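Local coordinates for hemolysin activator protein CdiB (Acinetobacter baumannii ACICU, PDB 6WIL), which probably secretes a contact-dependent growth inhibition toxin across the outer membrane, as an Omp85-type two-partner secretion transporter, at residues N487-I490 with Q494-M497; T425-L430 with Q482-N487; H101-Y106 with G131-S136; N109-K114 with S119-S124. All coordinates share one frame; numbering follows the deposited sequence.

Contact 1 of 4, residues N487-I490 with Q494-M497; sequences NAPI and QFYM
Ala488 lies against the ring of Phe495, and this is the tight part of the contact. The methyl CB of Ala488 is 3.5 Å from CE2 of Phe495 and 3.7 Å from CZ of Phe495. It comes at the ring obliquely. Pro489 adds a second apolar touch at the ring edge, near its plane: CD of Pro489 is 4.1 Å from CE2 of Phe495. The two side chains cross at about a right angle. Phe495 reaches back to this corner because its CG is anti to the carbonyl carbon and beside its own backbone N (chi1 -50°).

The other side is loose. Asn487 and Gln494 form an antiparallel, non-hydrogen-bonded pair with CA atoms 4.2 Å apart, yet their side chains diverge. OD1 of Asn487 stays 4.1 Å from both CB and NE2 of Gln494, and the two amide planes are turned 44° apart. No hydrogen bond joins the two segments. The amide of Gln494 looks elsewhere: its OE1 takes a weak hydrogen bond from Arg524 on strand 515-526.

The segments belong to a beta hairpin of the barrel, where strand 476-487 runs out and strand 493-505 returns. The backbone bond of Phe495 to Leu486, just before the turn, ties the strands. Between residues 487-490 and 494-497 themselves, apolar contact at Phe495 and merely adjacent amides at Gln494 imply joining by van der Waals packing.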
loop_
_atom_site.group_PDB
_atom_site.type_symbol
_atom_site.label_atom_id
_atom_site.label_comp_id
_atom_site.label_asym_id
_atom_site.label_seq_id
_atom_site.Cartn_x
_atom_site.Cartn_y
_atom_site.Cartn_z
ATOM N N ASN A 487 13.123 2.153 21.422
ATOM C CA ASN A 487 14.214 1.188 21.437
ATOM C C ASN A 487 14.626 0.856 22.864
ATOM O O ASN A 487 14.767 1.741 23.712
ATOM C CB ASN A 487 15.419 1.724 20.671
ATOM C CG ASN A 487 15.299 1.511 19.185
ATOM O OD1 ASN A 487 14.487 0.705 18.730
ATOM N ND2 ASN A 487 16.108 2.225 18.416
ATOM N N ALA A 488 14.823 -0.428 23.119
ATOM C CA ALA A 488 15.352 -0.887 24.388
ATOM C C ALA A 488 16.845 -0.584 24.466
ATOM O O ALA A 488 17.487 -0.333 23.442
ATOM C CB ALA A 488 15.093 -2.382 24.543
ATOM N N PRO A 489 17.425 -0.587 25.670
ATOM C CA PRO A 489 18.884 -0.398 25.771
ATOM C C PRO A 489 19.672 -1.486 25.060
ATOM O O PRO A 489 20.823 -1.262 24.663
ATOM C CB PRO A 489 19.133 -0.413 27.286
ATOM C CG PRO A 489 17.963 -1.171 27.851
ATOM C CD PRO A 489 16.802 -0.787 26.991
ATOM N N ILE A 490 19.067 -2.651 24.871
ATOM C CA ILE A 490 19.656 -3.793 24.179
ATOM C C ILE A 490 19.420 -3.609 22.681
ATOM O O ILE A 490 18.354 -3.114 22.288
ATOM C CB ILE A 490 19.036 -5.094 24.712
ATOM C CG1 ILE A 490 19.162 -5.137 26.237
ATOM C CG2 ILE A 490 19.661 -6.314 24.084
ATOM C CD1 ILE A 490 20.532 -4.733 26.757
ATOM N N GLN A 494 12.713 -3.457 21.194
ATOM C CA GLN A 494 11.908 -2.271 21.441
ATOM C C GLN A 494 10.710 -2.630 22.309
ATOM O O GLN A 494 10.115 -3.699 22.150
ATOM C CB GLN A 494 11.448 -1.620 20.126
ATOM C CG GLN A 494 10.780 -2.555 19.133
ATOM C CD GLN A 494 10.166 -1.812 17.955
ATOM O OE1 GLN A 494 9.023 -2.070 17.571
ATOM N NE2 GLN A 494 10.923 -0.882 17.381
ATOM N N PHE A 495 10.384 -1.735 23.242
ATOM C CA PHE A 495 9.161 -1.818 24.027
ATOM C C PHE A 495 8.061 -1.025 23.337
ATOM O O PHE A 495 8.331 -0.066 22.610
ATOM C CB PHE A 495 9.369 -1.266 25.440
ATOM C CG PHE A 495 10.574 -1.818 26.142
ATOM C CD1 PHE A 495 10.591 -3.129 26.589
ATOM C CD2 PHE A 495 11.683 -1.021 26.375
ATOM C CE1 PHE A 495 11.696 -3.639 27.241
ATOM C CE2 PHE A 495 12.792 -1.525 27.029
ATOM C CZ PHE A 495 12.798 -2.837 27.462
ATOM N N TYR A 496 6.813 -1.425 23.569
ATOM C CA TYR A 496 5.698 -0.693 22.988
ATOM C C TYR A 496 4.500 -0.741 23.922
ATOM O O TYR A 496 4.287 -1.722 24.640
ATOM C CB TYR A 496 5.313 -1.234 21.602
ATOM C CG TYR A 496 4.668 -2.606 21.592
ATOM C CD1 TYR A 496 3.287 -2.752 21.685
ATOM C CD2 TYR A 496 5.437 -3.754 21.459
ATOM C CE1 TYR A 496 2.696 -4.005 21.666
ATOM C CE2 TYR A 496 4.854 -5.009 21.439
ATOM C CZ TYR A 496 3.486 -5.129 21.543
ATOM O OH TYR A 496 2.916 -6.380 21.519
HETATM N N MSE A 497 3.729 0.342 23.909
HETATM C CA MSE A 497 2.446 0.395 24.600
HETATM C C MSE A 497 1.388 0.816 23.588
HETATM O O MSE A 497 1.645 1.665 22.735
HETATM C CB MSE A 497 2.487 1.367 25.780
HETATM C CG MSE A 497 1.481 1.054 26.879
HETATM SE SE MSE A 497 0.655 2.648 27.650
HETATM C CE MSE A 497 2.255 3.705 27.994
#

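Contact 2 of 4, residues T425-L430 with Q482-N487; sequences TPFLLL and QEISLN
Phe427 places CG between its backbone N and carbonyl carbon (chi1 68°), which carries the ring across to Ile484. There CG2 of Ile484 is the branch anti to the backbone N, and it meets the ring at its edge, near the ring plane. CG2 of Ile484 is 3.6 Å from CZ of Phe427 and 4.1 Å from CE1 of Phe427. The two side chains cross at about a right angle, and one methyl does the touching.

A second touch lies further along both strands. Leu429 and Leu486 meet methyl to methyl, with CD2 of Leu429 4.0 Å from CD2 of Leu486. Their side chains cross obliquely. The nearest CA atoms of the two segments, those of Leu429 and Leu486, are still 8.0 Å apart. The link is made by side chains alone.

That spacing follows from the antiparallel barrel. Strand 432-444 lies between strands 414-429 and 476-487. Phe427 also packs on Ala434 and Tyr436 of this middle strand, so the contact reaches over it. On the far side of strand 476-487, Leu486 touches Phe495 of strand 493-505.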
loop_
_atom_site.group_PDB
_atom_site.type_symbol
_atom_site.label_atom_id
_atom_site.label_comp_id
_atom_site.label_asym_id
_atom_site.label_seq_id
_atom_site.Cartn_x
_atom_site.Cartn_y
_atom_site.Cartn_z
ATOM N N THR A 425 5.404 7.766 12.189
ATOM C CA THR A 425 6.460 8.764 12.249
ATOM C C THR A 425 7.389 8.436 13.403
ATOM O O THR A 425 6.945 7.891 14.422
ATOM C CB THR A 425 5.906 10.189 12.415
ATOM O OG1 THR A 425 6.987 11.129 12.371
ATOM C CG2 THR A 425 5.173 10.334 13.737
ATOM N N PRO A 426 8.679 8.716 13.262
ATOM C CA PRO A 426 9.571 8.700 14.420
ATOM C C PRO A 426 9.485 10.013 15.184
ATOM O O PRO A 426 9.050 11.041 14.665
ATOM C CB PRO A 426 10.956 8.516 13.793
ATOM C CG PRO A 426 10.831 9.161 12.455
ATOM C CD PRO A 426 9.416 8.897 11.999
ATOM N N PHE A 427 9.906 9.957 16.444
ATOM C CA PHE A 427 9.928 11.146 17.284
ATOM C C PHE A 427 10.795 10.863 18.500
ATOM O O PHE A 427 11.069 9.707 18.835
ATOM C CB PHE A 427 8.515 11.575 17.708
ATOM C CG PHE A 427 7.839 10.615 18.651
ATOM C CD1 PHE A 427 7.270 9.441 18.181
ATOM C CD2 PHE A 427 7.762 10.895 20.005
ATOM C CE1 PHE A 427 6.647 8.560 19.047
ATOM C CE2 PHE A 427 7.139 10.018 20.876
ATOM C CZ PHE A 427 6.580 8.848 20.395
ATOM N N LEU A 428 11.224 11.939 19.153
ATOM C CA LEU A 428 12.017 11.838 20.370
ATOM C C LEU A 428 11.094 11.784 21.582
ATOM O O LEU A 428 10.144 12.565 21.682
ATOM C CB LEU A 428 12.980 13.019 20.483
ATOM C CG LEU A 428 14.276 12.895 19.680
ATOM C CD1 LEU A 428 15.048 14.208 19.692
ATOM C CD2 LEU A 428 15.126 11.770 20.246
ATOM N N LEU A 429 11.380 10.858 22.496
ATOM C CA LEU A 429 10.595 10.680 23.715
ATOM C C LEU A 429 11.558 10.508 24.879
ATOM O O LEU A 429 12.251 9.488 24.961
ATOM C CB LEU A 429 9.660 9.477 23.605
ATOM C CG LEU A 429 8.926 9.130 24.903
ATOM C CD1 LEU A 429 7.793 10.117 25.163
ATOM C CD2 LEU A 429 8.416 7.701 24.882
ATOM N N LEU A 430 11.583 11.489 25.785
ATOM C CA LEU A 430 12.544 11.518 26.889
ATOM C C LEU A 430 13.968 11.312 26.376
ATOM O O LEU A 430 14.771 10.591 26.973
ATOM C CB LEU A 430 12.192 10.487 27.966
ATOM C CG LEU A 430 11.003 10.808 28.876
ATOM C CD1 LEU A 430 9.725 10.153 28.370
ATOM C CD2 LEU A 430 11.291 10.398 30.316
ATOM N N GLN A 482 -3.657 2.709 18.273
ATOM C CA GLN A 482 -2.554 3.635 18.481
ATOM C C GLN A 482 -1.467 2.952 19.291
ATOM O O GLN A 482 -1.755 2.167 20.199
ATOM C CB GLN A 482 -3.016 4.915 19.182
ATOM C CG GLN A 482 -3.776 5.856 18.269
ATOM C CD GLN A 482 -4.125 7.162 18.946
ATOM O OE1 GLN A 482 -3.536 8.202 18.655
ATOM N NE2 GLN A 482 -5.090 7.115 19.854
ATOM N N GLU A 483 -0.216 3.260 18.961
ATOM C CA GLU A 483 0.909 2.537 19.531
ATOM C C GLU A 483 2.154 3.410 19.470
ATOM O O GLU A 483 2.376 4.119 18.485
ATOM C CB GLU A 483 1.140 1.218 18.783
ATOM C CG GLU A 483 2.421 0.488 19.143
ATOM C CD GLU A 483 2.655 -0.713 18.249
ATOM O OE1 GLU A 483 1.791 -1.616 18.233
ATOM O OE2 GLU A 483 3.689 -0.743 17.548
ATOM N N ILE A 484 2.949 3.355 20.534
ATOM C CA ILE A 484 4.249 4.005 20.599
ATOM C C ILE A 484 5.282 2.953 20.969
ATOM O O ILE A 484 5.112 2.235 21.959
ATOM C CB ILE A 484 4.268 5.152 21.627
ATOM C CG1 ILE A 484 3.284 6.249 21.219
ATOM C CG2 ILE A 484 5.675 5.703 21.777
ATOM C CD1 ILE A 484 2.864 7.115 22.368
ATOM N N SER A 485 6.348 2.864 20.179
ATOM C CA SER A 485 7.445 1.947 20.442
ATOM C C SER A 485 8.742 2.730 20.597
ATOM O O SER A 485 8.992 3.685 19.854
ATOM C CB SER A 485 7.581 0.911 19.321
ATOM O OG SER A 485 7.770 1.540 18.066
ATOM N N LEU A 486 9.554 2.326 21.577
ATOM C CA LEU A 486 10.863 2.915 21.827
ATOM C C LEU A 486 11.912 1.815 21.858
ATOM O O LEU A 486 11.638 0.690 22.278
ATOM C CB LEU A 486 10.898 3.711 23.154
ATOM C CG LEU A 486 10.582 3.057 24.507
ATOM C CD1 LEU A 486 11.817 2.410 25.153
ATOM C CD2 LEU A 486 9.955 4.087 25.447
ATOM N N ASN A 487 13.123 2.153 21.422
ATOM C CA ASN A 487 14.214 1.188 21.437
ATOM C C ASN A 487 14.626 0.856 22.864
ATOM O O ASN A 487 14.767 1.741 23.712
ATOM C CB ASN A 487 15.419 1.724 20.671
ATOM C CG ASN A 487 15.299 1.511 19.185
ATOM O OD1 ASN A 487 14.487 0.705 18.730
ATOM N ND2 ASN A 487 16.108 2.225 18.416
#

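Contact 3 of 4, residues H101-Y106 with G131-S136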
loop_
_atom_site.group_PDB
_atom_site.type_symbol
_atom_site.label_atom_id
_atom_site.label_comp_id
_atom_site.label_asym_id
_atom_site.label_seq_id
_atom_site.Cartn_x
_atom_site.Cartn_y
_atom_site.Cartn_z
ATOM N N HIS A 101 16.776 35.716 -17.245
ATOM C CA HIS A 101 17.363 34.587 -16.533
ATOM C C HIS A 101 16.370 33.981 -15.548
ATOM O O HIS A 101 16.317 32.757 -15.380
ATOM C CB HIS A 101 18.635 35.032 -15.812
ATOM C CG HIS A 101 19.365 33.918 -15.127
ATOM N ND1 HIS A 101 19.505 32.666 -15.685
ATOM C CD2 HIS A 101 20.001 33.871 -13.932
ATOM C CE1 HIS A 101 20.195 31.895 -14.863
ATOM N NE2 HIS A 101 20.507 32.602 -13.792
ATOM N N ASN A 102 15.567 34.825 -14.893
ATOM C CA ASN A 102 14.597 34.326 -13.925
ATOM C C ASN A 102 13.427 33.634 -14.615
ATOM O O ASN A 102 12.933 32.610 -14.131
ATOM C CB ASN A 102 14.100 35.471 -13.041
ATOM C CG ASN A 102 15.190 36.033 -12.149
ATOM O OD1 ASN A 102 16.183 35.360 -11.867
ATOM N ND2 ASN A 102 15.006 37.269 -11.694
ATOM N N ILE A 103 12.963 34.184 -15.740
ATOM C CA ILE A 103 11.901 33.534 -16.504
ATOM C C ILE A 103 12.358 32.163 -16.982
ATOM O O ILE A 103 11.602 31.184 -16.927
ATOM C CB ILE A 103 11.462 34.431 -17.675
ATOM C CG1 ILE A 103 10.705 35.654 -17.150
ATOM C CG2 ILE A 103 10.613 33.649 -18.674
ATOM C CD1 ILE A 103 10.702 36.829 -18.108
ATOM N N VAL A 104 13.609 32.065 -17.436
ATOM C CA VAL A 104 14.146 30.783 -17.878
ATOM C C VAL A 104 14.248 29.811 -16.706
ATOM O O VAL A 104 13.847 28.647 -16.811
ATOM C CB VAL A 104 15.504 30.986 -18.578
ATOM C CG1 VAL A 104 16.331 29.710 -18.538
ATOM C CG2 VAL A 104 15.286 31.426 -20.016
ATOM N N ASN A 105 14.776 30.274 -15.568
ATOM C CA ASN A 105 14.875 29.406 -14.396
ATOM C C ASN A 105 13.506 28.941 -13.923
ATOM O O ASN A 105 13.373 27.823 -13.412
ATOM C CB ASN A 105 15.598 30.122 -13.258
ATOM C CG ASN A 105 17.097 30.134 -13.437
ATOM O OD1 ASN A 105 17.676 29.194 -13.983
ATOM N ND2 ASN A 105 17.737 31.201 -12.975
ATOM N N TYR A 106 12.485 29.786 -14.070
ATOM C CA TYR A 106 11.135 29.401 -13.675
ATOM C C TYR A 106 10.576 28.330 -14.603
ATOM O O TYR A 106 9.965 27.358 -14.143
ATOM C CB TYR A 106 10.230 30.635 -13.660
ATOM C CG TYR A 106 8.790 30.370 -13.280
ATOM C CD1 TYR A 106 8.461 29.883 -12.024
ATOM C CD2 TYR A 106 7.758 30.635 -14.168
ATOM C CE1 TYR A 106 7.145 29.654 -11.665
ATOM C CE2 TYR A 106 6.439 30.408 -13.821
ATOM C CZ TYR A 106 6.139 29.916 -12.568
ATOM O OH TYR A 106 4.829 29.688 -12.215
ATOM N N GLY A 131 10.568 41.883 -30.169
ATOM C CA GLY A 131 9.737 41.704 -28.996
ATOM C C GLY A 131 9.188 40.306 -28.789
ATOM O O GLY A 131 8.266 40.129 -27.989
ATOM N N ASN A 132 9.726 39.303 -29.479
ATOM C CA ASN A 132 9.238 37.931 -29.373
ATOM C C ASN A 132 10.165 37.131 -28.464
ATOM O O ASN A 132 11.316 36.862 -28.821
ATOM C CB ASN A 132 9.139 37.282 -30.752
ATOM C CG ASN A 132 8.040 37.884 -31.599
ATOM O OD1 ASN A 132 7.321 38.780 -31.156
ATOM N ND2 ASN A 132 7.913 37.407 -32.832
ATOM N N LEU A 133 9.661 36.743 -27.295
ATOM C CA LEU A 133 10.385 35.818 -26.432
ATOM C C LEU A 133 10.103 34.402 -26.915
ATOM O O LEU A 133 8.992 33.890 -26.747
ATOM C CB LEU A 133 9.975 35.990 -24.974
ATOM C CG LEU A 133 10.696 35.018 -24.037
ATOM C CD1 LEU A 133 12.197 35.222 -24.124
ATOM C CD2 LEU A 133 10.211 35.171 -22.608
ATOM N N ASN A 134 11.100 33.772 -27.525
ATOM C CA ASN A 134 10.945 32.449 -28.113
ATOM C C ASN A 134 11.760 31.450 -27.302
ATOM O O ASN A 134 12.995 31.505 -27.294
ATOM C CB ASN A 134 11.363 32.456 -29.581
ATOM C CG ASN A 134 10.327 33.111 -30.470
ATOM O OD1 ASN A 134 9.171 33.272 -30.077
ATOM N ND2 ASN A 134 10.727 33.479 -31.678
ATOM N N LEU A 135 11.065 30.548 -26.622
ATOM C CA LEU A 135 11.695 29.510 -25.826
ATOM C C LEU A 135 11.793 28.221 -26.627
ATOM O O LEU A 135 10.984 27.958 -27.522
ATOM C CB LEU A 135 10.916 29.253 -24.538
ATOM C CG LEU A 135 10.985 30.357 -23.487
ATOM C CD1 LEU A 135 10.247 29.918 -22.237
ATOM C CD2 LEU A 135 12.431 30.698 -23.173
ATOM N N SER A 136 12.801 27.422 -26.303
ATOM C CA SER A 136 12.956 26.116 -26.921
ATOM C C SER A 136 13.309 25.096 -25.858
ATOM O O SER A 136 13.776 25.439 -24.771
ATOM C CB SER A 136 14.030 26.112 -28.006
ATOM O OG SER A 136 13.483 26.540 -29.232
#
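Helix 97-113 passes over strand 132-149 with its backbone well clear: between residues 101-106 and 131-136 the nearest CA atoms are those of Val104 and Leu135, 8.4 Å apart. Ile103 and Val104 fill the gap from the helix, and Leu133 and Leu135 from the strand. CG2 of Ile103 meets CD2 of Leu133 at 4.2 Å. CG2 of Val104 meets CD2 of Leu135 at 4.3 Å. Each pair touches methyl to methyl, at ordinary van der Waals spacing.

Leu133 and Leu135 are two residues apart in the strand, so both side chains leave it on the same face. Their CB atoms point toward the helix, and that of Ile103 points toward the strand. Leu133 extends with CG anti to the backbone N (chi1 179°), while Leu135 has its CG swung to the other side, beside the backbone N (chi1 -71°).

This is helix-on-sheet packing within the ShlB-type POTRA domain, a fold in which helices cover one face of a small mixed sheet. The contact is apolar, and no hydrogen bond crosses it. Ile103, Leu133 and Leu135 are buried.

Helix 77-85 completes the layer: its Ile83 packs on Ile103 and its Ile80 on Leu135. Strand 59-62 runs parallel to strand 132-149 and pairs with it through the backbone of Leu133 and Leu135. Ile103 also meets Ile90 in a loop.

Contact 4 of 4, residues N109-K114 with S119-S124; sequences NELLKK and SQIVVS
The helix-to-strand connection of the ShlB-type POTRA domain brings Leu111, near the end of helix 97-113, against the start of strand 120-123. One methyl, CD2 of Leu111, does almost all the touching. CD2 of Leu111 is 3.6 Å from CB of Ser119 and from C of Ser119. The same CD2 of Leu111 is 3.8 Å from the backbone N of Gln120. A little further on, CG1 of Ile121 lies 4.0 Å from CD2 of Leu111.

The first torsion directs the leucine there. CG stands opposite the backbone N across the CA-CB bond (chi1 -155°), and the side chain leaves the helix toward the strand. Ser119 and Ile121 approach from the strand side, two residues apart.

No hydrogen bond crosses between the segments, and Leu111, Ser119 and Ile121 are all buried. The hydroxyl of Ser119 is nevertheless satisfied, because OG bonds to the backbone N of Gly140. Within the strand, NE2 of Gln120 gives a nearly straight hydrogen bond to O of Ile121, 3.2 Å long with an angle of 169° at the hydrogen.

Gln108, about one turn earlier on the same helix, bonds through its side-chain amide to N of Ile121 and O of Ser119. Val79 of helix 77-85 packs on both Leu111 and Ile121. Strand 120-123 is hydrogen-bonded along its edge to the antiparallel strand 132-149.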
loop_
_atom_site.group_PDB
_atom_site.type_symbol
_atom_site.label_atom_id
_atom_site.label_comp_id
_atom_site.label_asym_id
_atom_site.label_seq_id
_atom_site.Cartn_x
_atom_site.Cartn_y
_atom_site.Cartn_z
ATOM N N ASN A 109 12.346 25.027 -13.684
ATOM C CA ASN A 109 11.787 24.414 -12.485
ATOM C C ASN A 109 10.461 23.734 -12.794
ATOM O O ASN A 109 10.168 22.655 -12.266
ATOM C CB ASN A 109 11.615 25.468 -11.389
ATOM C CG ASN A 109 10.941 24.918 -10.147
ATOM O OD1 ASN A 109 11.575 24.255 -9.328
ATOM N ND2 ASN A 109 9.652 25.202 -9.996
ATOM N N GLU A 110 9.653 24.346 -13.662
ATOM C CA GLU A 110 8.406 23.716 -14.081
ATOM C C GLU A 110 8.679 22.444 -14.874
ATOM O O GLU A 110 7.913 21.476 -14.798
ATOM C CB GLU A 110 7.578 24.699 -14.908
ATOM C CG GLU A 110 6.116 24.330 -14.986
ATOM C CD GLU A 110 5.511 24.126 -13.613
ATOM O OE1 GLU A 110 5.593 25.058 -12.782
ATOM O OE2 GLU A 110 4.974 23.026 -13.359
ATOM N N LEU A 111 9.768 22.433 -15.645
ATOM C CA LEU A 111 10.167 21.228 -16.361
ATOM C C LEU A 111 10.511 20.109 -15.386
ATOM O O LEU A 111 10.077 18.963 -15.554
ATOM C CB LEU A 111 11.355 21.543 -17.274
ATOM C CG LEU A 111 11.580 20.657 -18.497
ATOM C CD1 LEU A 111 10.360 20.698 -19.403
ATOM C CD2 LEU A 111 12.824 21.108 -19.252
ATOM N N LEU A 112 11.291 20.430 -14.349
ATOM C CA LEU A 112 11.614 19.446 -13.322
ATOM C C LEU A 112 10.389 19.063 -12.502
ATOM O O LEU A 112 10.309 17.933 -12.005
ATOM C CB LEU A 112 12.714 19.988 -12.408
ATOM C CG LEU A 112 14.019 20.381 -13.100
ATOM C CD1 LEU A 112 15.025 20.924 -12.094
ATOM C CD2 LEU A 112 14.597 19.193 -13.854
ATOM N N LYS A 113 9.435 19.986 -12.342
ATOM C CA LYS A 113 8.206 19.673 -11.619
ATOM C C LYS A 113 7.477 18.496 -12.254
ATOM O O LYS A 113 6.961 17.621 -11.549
ATOM C CB LYS A 113 7.291 20.896 -11.578
ATOM C CG LYS A 113 7.198 21.577 -10.228
ATOM C CD LYS A 113 6.098 22.629 -10.243
ATOM C CE LYS A 113 6.070 23.428 -8.953
ATOM N NZ LYS A 113 5.445 24.762 -9.161
ATOM N N LYS A 114 7.424 18.456 -13.582
ATOM C CA LYS A 114 6.759 17.372 -14.289
ATOM C C LYS A 114 7.663 16.165 -14.512
ATOM O O LYS A 114 7.201 15.161 -15.064
ATOM C CB LYS A 114 6.211 17.875 -15.628
ATOM C CG LYS A 114 4.747 18.307 -15.580
ATOM C CD LYS A 114 4.511 19.411 -14.560
ATOM C CE LYS A 114 3.027 19.684 -14.374
ATOM N NZ LYS A 114 2.358 19.989 -15.667
ATOM N N SER A 119 15.961 17.214 -19.545
ATOM C CA SER A 119 15.604 18.220 -20.528
ATOM C C SER A 119 15.995 19.603 -20.018
ATOM O O SER A 119 16.192 19.814 -18.819
ATOM C CB SER A 119 14.108 18.164 -20.845
ATOM O OG SER A 119 13.810 17.039 -21.652
ATOM N N GLN A 120 16.124 20.547 -20.950
ATOM C CA GLN A 120 16.621 21.880 -20.626
ATOM C C GLN A 120 15.897 22.926 -21.458
ATOM O O GLN A 120 15.796 22.793 -22.681
ATOM C CB GLN A 120 18.133 21.981 -20.863
ATOM C CG GLN A 120 18.724 23.351 -20.561
ATOM C CD GLN A 120 18.729 23.678 -19.078
ATOM O OE1 GLN A 120 19.240 22.910 -18.262
ATOM N NE2 GLN A 120 18.159 24.826 -18.723
ATOM N N ILE A 121 15.400 23.960 -20.790
ATOM C CA ILE A 121 14.814 25.107 -21.473
ATOM C C ILE A 121 15.940 26.002 -21.971
ATOM O O ILE A 121 16.819 26.402 -21.200
ATOM C CB ILE A 121 13.866 25.877 -20.537
ATOM C CG1 ILE A 121 12.692 24.993 -20.112
ATOM C CG2 ILE A 121 13.354 27.138 -21.213
ATOM C CD1 ILE A 121 11.758 24.634 -21.248
ATOM N N VAL A 122 15.926 26.305 -23.265
ATOM C CA VAL A 122 16.861 27.262 -23.839
ATOM C C VAL A 122 16.064 28.397 -24.463
ATOM O O VAL A 122 14.857 28.291 -24.701
ATOM C CB VAL A 122 17.805 26.622 -24.879
ATOM C CG1 VAL A 122 18.636 25.526 -24.235
ATOM C CG2 VAL A 122 17.014 26.080 -26.053
ATOM N N VAL A 123 16.756 29.501 -24.720
ATOM C CA VAL A 123 16.153 30.686 -25.311
ATOM C C VAL A 123 16.776 30.914 -26.679
ATOM O O VAL A 123 17.986 30.734 -26.859
ATOM C CB VAL A 123 16.324 31.921 -24.399
ATOM C CG1 VAL A 123 17.770 32.063 -23.952
ATOM C CG2 VAL A 123 15.846 33.185 -25.104
ATOM N N SER A 124 15.940 31.279 -27.650
ATOM C CA SER A 124 16.394 31.689 -28.972
ATOM C C SER A 124 16.334 33.211 -29.062
ATOM O O SER A 124 15.364 33.765 -29.598
ATOM C CB SER A 124 15.534 31.039 -30.056
ATOM O OG SER A 124 15.225 29.696 -29.716
#

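In the fold
The four contacts fall into two groups. Contacts 3 and 4 come first along the chain, in the ShlB-type POTRA domain, with centres 10 Å apart. They share helix 97-113, and their strands 120-123 and 132-149 are sheet neighbours; contact 4 lies between the two segments of contact 3 in sequence. Contacts 2 and 1 follow in the 16-stranded barrel, with centres 9 Å apart. They share Asn487, at the end of strand 476-487. Contact 1 continues to the neighbouring strand 493-505, and contact 2 reaches back to strand 414-429. Between the groups, centres are 42 to 57 Å apart and nothing touches. This separation fits an Omp85-type architecture, with a POTRA region set apart from the membrane barrel.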